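Local coordinates for protein alkylpurine DNA glycosylase AlkC (Pseudomonas fluorescens, PDB 5VHV) that excises alkylated purine bases from damaged DNA as a base excision repair glycosylase that works without flipping the nucleotide out of the helix, at residues K6-V11 / G82-F87; L14-S19 / R78-F83. All coordinates share one frame; numbering follows the deposited sequence.

Contact 1: K6-V11 / G82-F87. With 9B4 ((2R,5R,13R,16R)-9-(hydroxymethyl)-9-{[(2R)-2-hydroxypropoxy]methyl}-5,13-dimethyl-4,7,11,14-tetraoxaheptadecane-2,16-diol), chain L; nucleotides of chain D.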
loop_
_atom_site.group_PDB
_atom_site.type_symbol
_atom_site.label_atom_id
_atom_site.label_comp_id
_atom_site.label_asym_id
_atom_site.label_seq_id
_atom_site.Cartn_x
_atom_site.Cartn_y
_atom_site.Cartn_z
ATOM N N LYS A 6 -13.818 1.255 12.694
ATOM C CA LYS A 6 -14.233 2.527 13.280
ATOM C C LYS A 6 -14.434 2.419 14.793
ATOM O O LYS A 6 -14.376 3.437 15.489
ATOM C CB LYS A 6 -15.508 3.033 12.612
ATOM C CG LYS A 6 -16.727 2.126 12.826
ATOM C CD LYS A 6 -17.840 2.513 11.861
ATOM C CE LYS A 6 -19.053 1.617 12.016
ATOM N NZ LYS A 6 -19.973 1.760 10.857
ATOM N N GLU A 7 -14.636 1.208 15.325
ATOM C CA GLU A 7 -14.827 1.076 16.765
ATOM C C GLU A 7 -13.537 1.299 17.542
ATOM O O GLU A 7 -13.576 1.391 18.770
ATOM C CB GLU A 7 -15.417 -0.292 17.076
ATOM C CG GLU A 7 -16.756 -0.519 16.391
ATOM C CD GLU A 7 -17.821 0.496 16.782
ATOM O OE1 GLU A 7 -18.656 0.829 15.909
ATOM O OE2 GLU A 7 -17.824 0.965 17.946
ATOM N N ILE A 8 -12.400 1.413 16.858
ATOM C CA ILE A 8 -11.185 1.840 17.544
ATOM C C ILE A 8 -11.389 3.234 18.137
ATOM O O ILE A 8 -10.833 3.560 19.192
ATOM C CB ILE A 8 -9.980 1.783 16.580
ATOM C CG1 ILE A 8 -8.664 1.765 17.346
ATOM C CG2 ILE A 8 -9.989 2.952 15.624
ATOM C CD1 ILE A 8 -8.337 0.412 17.907
ATOM N N PHE A 9 -12.200 4.064 17.488
ATOM C CA PHE A 9 -12.595 5.363 18.042
ATOM C C PHE A 9 -14.012 5.292 18.625
ATOM O O PHE A 9 -14.906 6.045 18.236
ATOM C CB PHE A 9 -12.513 6.452 16.971
ATOM C CG PHE A 9 -11.112 6.915 16.644
ATOM C CD1 PHE A 9 -10.491 7.868 17.429
ATOM C CD2 PHE A 9 -10.462 6.460 15.522
ATOM C CE1 PHE A 9 -9.235 8.315 17.122
ATOM C CE2 PHE A 9 -9.189 6.907 15.210
ATOM C CZ PHE A 9 -8.592 7.846 16.011
ATOM N N ASN A 10 -14.229 4.372 19.561
ATOM C CA ASN A 10 -15.514 4.284 20.239
ATOM C C ASN A 10 -15.521 5.230 21.447
ATOM O O ASN A 10 -14.556 5.955 21.711
ATOM C CB ASN A 10 -15.838 2.832 20.614
ATOM C CG ASN A 10 -14.833 2.211 21.569
ATOM O OD1 ASN A 10 -13.948 2.881 22.085
ATOM N ND2 ASN A 10 -14.963 0.900 21.785
ATOM N N VAL A 11 -16.638 5.262 22.177
ATOM C CA VAL A 11 -16.752 6.232 23.268
ATOM C C VAL A 11 -15.708 5.944 24.334
ATOM O O VAL A 11 -15.116 6.863 24.909
ATOM C CB VAL A 11 -18.177 6.241 23.854
ATOM C CG1 VAL A 11 -18.251 7.178 25.045
ATOM C CG2 VAL A 11 -19.166 6.695 22.805
ATOM N N GLY A 82 -1.388 3.221 18.240
ATOM C CA GLY A 82 -0.703 3.946 17.183
ATOM C C GLY A 82 -1.649 4.474 16.112
ATOM O O GLY A 82 -1.459 5.572 15.588
ATOM N N PHE A 83 -2.690 3.708 15.792
ATOM C CA PHE A 83 -3.686 4.180 14.835
ATOM C C PHE A 83 -4.458 5.369 15.396
ATOM O O PHE A 83 -4.672 6.365 14.697
ATOM C CB PHE A 83 -4.629 3.032 14.479
ATOM C CG PHE A 83 -5.599 3.381 13.406
ATOM C CD1 PHE A 83 -5.275 3.190 12.077
ATOM C CD2 PHE A 83 -6.821 3.946 13.719
ATOM C CE1 PHE A 83 -6.177 3.543 11.070
ATOM C CE2 PHE A 83 -7.719 4.293 12.723
ATOM C CZ PHE A 83 -7.391 4.085 11.397
ATOM N N VAL A 84 -4.858 5.304 16.667
ATOM C CA VAL A 84 -5.549 6.437 17.281
ATOM C C VAL A 84 -4.681 7.689 17.224
ATOM O O VAL A 84 -5.184 8.804 17.038
ATOM C CB VAL A 84 -5.962 6.097 18.722
ATOM C CG1 VAL A 84 -6.347 7.361 19.507
ATOM C CG2 VAL A 84 -7.127 5.126 18.699
ATOM N N SER A 85 -3.363 7.527 17.363
ATOM C CA SER A 85 -2.443 8.656 17.381
ATOM C C SER A 85 -2.393 9.420 16.062
ATOM O O SER A 85 -1.790 10.501 16.019
ATOM C CB SER A 85 -1.043 8.168 17.754
ATOM O OG SER A 85 -1.095 7.534 19.038
ATOM N N LEU A 86 -3.012 8.913 14.997
ATOM C CA LEU A 86 -3.122 9.690 13.759
ATOM C C LEU A 86 -3.772 11.058 13.961
ATOM O O LEU A 86 -3.539 11.957 13.142
ATOM C CB LEU A 86 -3.928 8.926 12.702
ATOM C CG LEU A 86 -3.309 7.661 12.126
ATOM C CD1 LEU A 86 -4.328 6.872 11.296
ATOM C CD2 LEU A 86 -2.095 7.987 11.305
ATOM N N PHE A 87 -4.577 11.259 15.013
ATOM C CA PHE A 87 -5.186 12.578 15.154
ATOM C C PHE A 87 -4.163 13.643 15.519
ATOM O O PHE A 87 -4.408 14.827 15.272
ATOM C CB PHE A 87 -6.356 12.573 16.147
ATOM C CG PHE A 87 -5.969 12.514 17.614
ATOM C CD1 PHE A 87 -5.539 13.653 18.281
ATOM C CD2 PHE A 87 -6.107 11.338 18.327
ATOM C CE1 PHE A 87 -5.197 13.603 19.628
ATOM C CE2 PHE A 87 -5.785 11.270 19.669
ATOM C CZ PHE A 87 -5.325 12.413 20.335
HETATM C C01 9B4 L . -9.327 -2.065 4.774
HETATM C C02 9B4 L . -7.861 -1.983 5.201
HETATM C C03 9B4 L . -7.796 -1.654 6.679
HETATM C C05 9B4 L . -6.412 -1.077 8.433
HETATM C C06 9B4 L . -5.105 -1.446 9.128
HETATM C C07 9B4 L . -3.912 -0.957 8.316
HETATM C C09 9B4 L . -2.892 0.934 7.399
HETATM C C10 9B4 L . -2.433 2.315 7.874
HETATM C C12 9B4 L . -1.604 3.468 9.783
HETATM C C13 9B4 L . -0.762 3.248 11.044
HETATM C C15 9B4 L . -0.805 4.498 11.921
HETATM C C16 9B4 L . -3.637 3.243 7.791
HETATM C C17 9B4 L . -4.942 -2.966 9.277
HETATM C C23 9B4 L . -5.158 -0.699 10.465
HETATM C C25 9B4 L . -4.832 -1.646 12.532
HETATM C C26 9B4 L . -3.951 -1.565 13.770
HETATM C C27 9B4 L . -2.656 -0.787 13.508
HETATM C C34 9B4 L . -6.208 -1.391 3.599
HETATM C C35 9B4 L . -4.950 -0.555 3.772
HETATM C C37 9B4 L . -4.120 -0.701 2.495
HETATM O O04 9B4 L . -6.459 -1.538 7.110
HETATM O O08 9B4 L . -3.921 0.435 8.219
HETATM O O11 9B4 L . -1.948 2.241 9.190
HETATM O O14 9B4 L . -1.271 2.170 11.778
HETATM O O18 9B4 L . -6.057 -3.601 9.853
HETATM O O24 9B4 L . -4.203 -1.135 11.377
HETATM O O28 9B4 L . -4.718 -0.904 14.734
HETATM O O33 9B4 L . -7.183 -0.975 4.514
HETATM O O36 9B4 L . -5.308 0.783 3.997
ATOM P P DT D 7 -14.815 -0.206 8.754
ATOM O OP1 DT D 7 -14.832 0.547 10.011
ATOM O OP2 DT D 7 -16.125 -0.600 8.147
ATOM O "O5'" DT D 7 -13.988 0.475 7.619
ATOM C "C5'" DT D 7 -12.752 1.046 7.938
ATOM C "C4'" DT D 7 -12.181 1.766 6.745
ATOM O "O4'" DT D 7 -11.848 0.802 5.718
ATOM C "C3'" DT D 7 -13.106 2.796 6.079
ATOM O "O3'" DT D 7 -12.590 4.109 6.360
ATOM C "C2'" DT D 7 -13.073 2.418 4.572
ATOM C "C1'" DT D 7 -11.898 1.447 4.474
ATOM N N1 DT D 7 -12.024 0.421 3.440
ATOM C C2 DT D 7 -11.027 0.282 2.497
ATOM O O2 DT D 7 -10.025 0.989 2.459
ATOM N N3 DT D 7 -11.213 -0.750 1.613
ATOM C C4 DT D 7 -12.281 -1.611 1.558
ATOM O O4 DT D 7 -12.371 -2.485 0.704
ATOM C C5 DT D 7 -13.290 -1.416 2.577
ATOM C C7 DT D 7 -14.497 -2.301 2.620
ATOM C C6 DT D 7 -13.115 -0.420 3.462
#
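Phe9 lays one face of its ring against Val84 and turns an edge to Phe83, and these three residues with Ile8 make a wholly apolar contact that no hydrogen bond crosses. The far end of the Phe9 ring does the touching: CZ lies 3.6 Å from Val84 CA, against the backbone itself, while CE1 meets Val84 CG1 at 3.9 Å. Val84 CG2 covers the face as a CH-pi contact, 4.3 Å from the ring centroid of Phe9 and 18° off the normal, set toward the rim. Phe83 comes at the edge of that ring, the two side chains crossing at about a right angle, with CE2 of Phe9 3.9 Å from CE2 of Phe83. Ile8 uses both branches: with CG1 anti to the backbone N (chi1 -161°), CG1 reaches Val84 CG2, and CG2 packs 3.8 Å from Phe83 CD2. Cutting Phe9 back to an alanine is likely to open a gap beside Val84 CA and CG2 and to cost Phe83 CE2 its neighbour. Phe83 lines the 9B4 pocket together with Gly82 and Leu86. Lys6 N donates a 3.0 Å hydrogen bond to OP1 of DT7 of chain D. The contact thus joins two short 3-10 turns of the N-terminal helical part, beside pocket and DNA backbone; they lead into helices 11-24 and 87-95, and Phe87 packs on Val53 and Leu57 of helix 46-60.

Contact 2: L14-S19 / R78-F83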
loop_
_atom_site.group_PDB
_atom_site.type_symbol
_atom_site.label_atom_id
_atom_site.label_comp_id
_atom_site.label_asym_id
_atom_site.label_seq_id
_atom_site.Cartn_x
_atom_site.Cartn_y
_atom_site.Cartn_z
ATOM N N LEU A 14 -12.597 7.609 23.335
ATOM C CA LEU A 14 -12.674 9.054 23.530
ATOM C C LEU A 14 -12.512 9.402 25.004
ATOM O O LEU A 14 -11.859 10.391 25.348
ATOM C CB LEU A 14 -13.993 9.606 22.990
ATOM C CG LEU A 14 -14.296 9.368 21.508
ATOM C CD1 LEU A 14 -15.743 9.784 21.185
ATOM C CD2 LEU A 14 -13.293 10.119 20.633
ATOM N N GLN A 15 -13.086 8.586 25.889
ATOM C CA GLN A 15 -12.913 8.819 27.322
ATOM C C GLN A 15 -11.458 8.657 27.729
ATOM O O GLN A 15 -10.956 9.415 28.568
ATOM C CB GLN A 15 -13.822 7.879 28.114
ATOM C CG GLN A 15 -15.289 8.219 27.937
ATOM C CD GLN A 15 -16.223 7.155 28.464
ATOM O OE1 GLN A 15 -15.809 6.036 28.792
ATOM N NE2 GLN A 15 -17.502 7.497 28.540
ATOM N N HIS A 16 -10.760 7.678 27.143
ATOM C CA HIS A 16 -9.334 7.506 27.418
ATOM C C HIS A 16 -8.538 8.725 26.964
ATOM O O HIS A 16 -7.677 9.226 27.704
ATOM C CB HIS A 16 -8.840 6.219 26.739
ATOM C CG HIS A 16 -7.368 6.178 26.423
ATOM N ND1 HIS A 16 -6.397 5.948 27.378
ATOM C CD2 HIS A 16 -6.714 6.246 25.235
ATOM C CE1 HIS A 16 -5.207 5.924 26.797
ATOM N NE2 HIS A 16 -5.372 6.102 25.497
ATOM N N ILE A 17 -8.833 9.234 25.766
ATOM C CA ILE A 17 -8.151 10.425 25.268
ATOM C C ILE A 17 -8.387 11.595 26.216
ATOM O O ILE A 17 -7.462 12.344 26.559
ATOM C CB ILE A 17 -8.617 10.754 23.833
ATOM C CG1 ILE A 17 -8.183 9.654 22.845
ATOM C CG2 ILE A 17 -8.021 12.090 23.353
ATOM C CD1 ILE A 17 -8.856 9.732 21.486
ATOM N N ALA A 18 -9.638 11.790 26.631
ATOM C CA ALA A 18 -9.944 12.894 27.537
ATOM C C ALA A 18 -9.212 12.744 28.869
ATOM O O ALA A 18 -8.715 13.728 29.425
ATOM C CB ALA A 18 -11.454 12.981 27.777
ATOM N N SER A 19 -9.155 11.525 29.411
ATOM C CA SER A 19 -8.478 11.325 30.690
ATOM C C SER A 19 -6.988 11.619 30.580
ATOM O O SER A 19 -6.395 12.233 31.481
ATOM C CB SER A 19 -8.701 9.894 31.186
ATOM O OG SER A 19 -10.083 9.633 31.342
ATOM N N ARG A 78 1.299 8.808 26.026
ATOM C CA ARG A 78 0.252 8.307 26.905
ATOM C C ARG A 78 -0.857 7.570 26.166
ATOM O O ARG A 78 -1.668 6.898 26.822
ATOM C CB ARG A 78 -0.367 9.466 27.697
ATOM C CG ARG A 78 0.664 10.365 28.369
ATOM C CD ARG A 78 0.003 11.439 29.223
ATOM N NE ARG A 78 -0.691 10.844 30.350
ATOM C CZ ARG A 78 -0.231 10.802 31.597
ATOM N NH1 ARG A 78 0.932 11.352 31.921
ATOM N NH2 ARG A 78 -0.946 10.203 32.531
ATOM N N LEU A 79 -0.916 7.686 24.839
ATOM C CA LEU A 79 -1.966 7.041 24.057
ATOM C C LEU A 79 -1.667 5.558 23.879
ATOM O O LEU A 79 -0.517 5.165 23.674
ATOM C CB LEU A 79 -2.110 7.708 22.693
ATOM C CG LEU A 79 -2.493 9.196 22.736
ATOM C CD1 LEU A 79 -2.615 9.756 21.330
ATOM C CD2 LEU A 79 -3.788 9.398 23.478
ATOM N N ASN A 80 -2.720 4.742 23.967
ATOM C CA ASN A 80 -2.598 3.286 23.938
ATOM C C ASN A 80 -2.751 2.675 22.547
ATOM O O ASN A 80 -2.866 1.450 22.445
ATOM C CB ASN A 80 -3.614 2.650 24.894
ATOM C CG ASN A 80 -5.069 2.952 24.542
ATOM O OD1 ASN A 80 -5.411 3.288 23.402
ATOM N ND2 ASN A 80 -5.942 2.825 25.542
ATOM N N SER A 81 -2.722 3.481 21.485
ATOM C CA SER A 81 -2.908 2.993 20.118
ATOM C C SER A 81 -2.162 3.864 19.116
ATOM O O SER A 81 -2.321 5.087 19.111
ATOM C CB SER A 81 -4.394 2.964 19.758
ATOM O OG SER A 81 -4.552 2.840 18.348
ATOM N N GLY A 82 -1.388 3.221 18.240
ATOM C CA GLY A 82 -0.703 3.946 17.183
ATOM C C GLY A 82 -1.649 4.474 16.112
ATOM O O GLY A 82 -1.459 5.572 15.588
ATOM N N PHE A 83 -2.690 3.708 15.792
ATOM C CA PHE A 83 -3.686 4.180 14.835
ATOM C C PHE A 83 -4.458 5.369 15.396
ATOM O O PHE A 83 -4.672 6.365 14.697
ATOM C CB PHE A 83 -4.629 3.032 14.479
ATOM C CG PHE A 83 -5.599 3.381 13.406
ATOM C CD1 PHE A 83 -5.275 3.190 12.077
ATOM C CD2 PHE A 83 -6.821 3.946 13.719
ATOM C CE1 PHE A 83 -6.177 3.543 11.070
ATOM C CE2 PHE A 83 -7.719 4.293 12.723
ATOM C CZ PHE A 83 -7.391 4.085 11.397
#
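His16 reaches from helix 11-24 to the loop at Asn80. CB points toward the loop, and CG, anti to the backbone N (chi1 155°), carries the imidazole out to lie against the Asn80 amide. CG and ND1 of the ring each have Asn80 ND2 3.7 Å away; CD2 lies near both ND2 and OD1 of the same amide. The two planes are only 8° apart, and ND2 of Asn80 sits 3.3 Å above the His16 ring plane and over its centre, which makes this an amide-pi stack. Although ND2 is also close to NE2, it makes no hydrogen bond to it. The loop joins helix 65-75 to helix 87-95 in the helical, HEAT-like repeat architecture of the DNA alkylation repair (AlkC/AlkD) family, so the stack ties an early helix to a later interhelical connection. Farther out, CE1 of His16 has Arg78 O 3.7 Å away at the ring edge. At the tip, NE2 accepts a weak bond from Asn80 N, 3.4 Å long with an N-H...acceptor angle of 149°, and also lies 3.8 Å from Leu79 CA. Asn80 OD1 is also hydrogen-bonded to Arg13 NH1, while Arg78 NE forms a salt bridge with Glu20. One residue on along the helix, Ile17 CG1 approaches Leu79 CD2 at 4.4 Å.

From the N terminus, the chain first runs through residues 6-11, then enters helix 11-24, which carries 14-19, and passes helices 30-38, 46-60 and 65-75 before returning. Contact 2 closes the shorter loop on the return, at 78-83, and contact 1 closes the longer one at 82-87, so the loop of contact 2 lies within that of contact 1; their returning segments overlap at Gly82 and Phe83. Their centres are 8 Å apart, and they meet directly where Val84 and Phe87 touch Ile17, and where Ser85 and Phe87 touch Leu79. Together they fasten the connection before helix 87-95 to the N-terminal segment and to helix 11-24, from the surface inward to the ligand pocket.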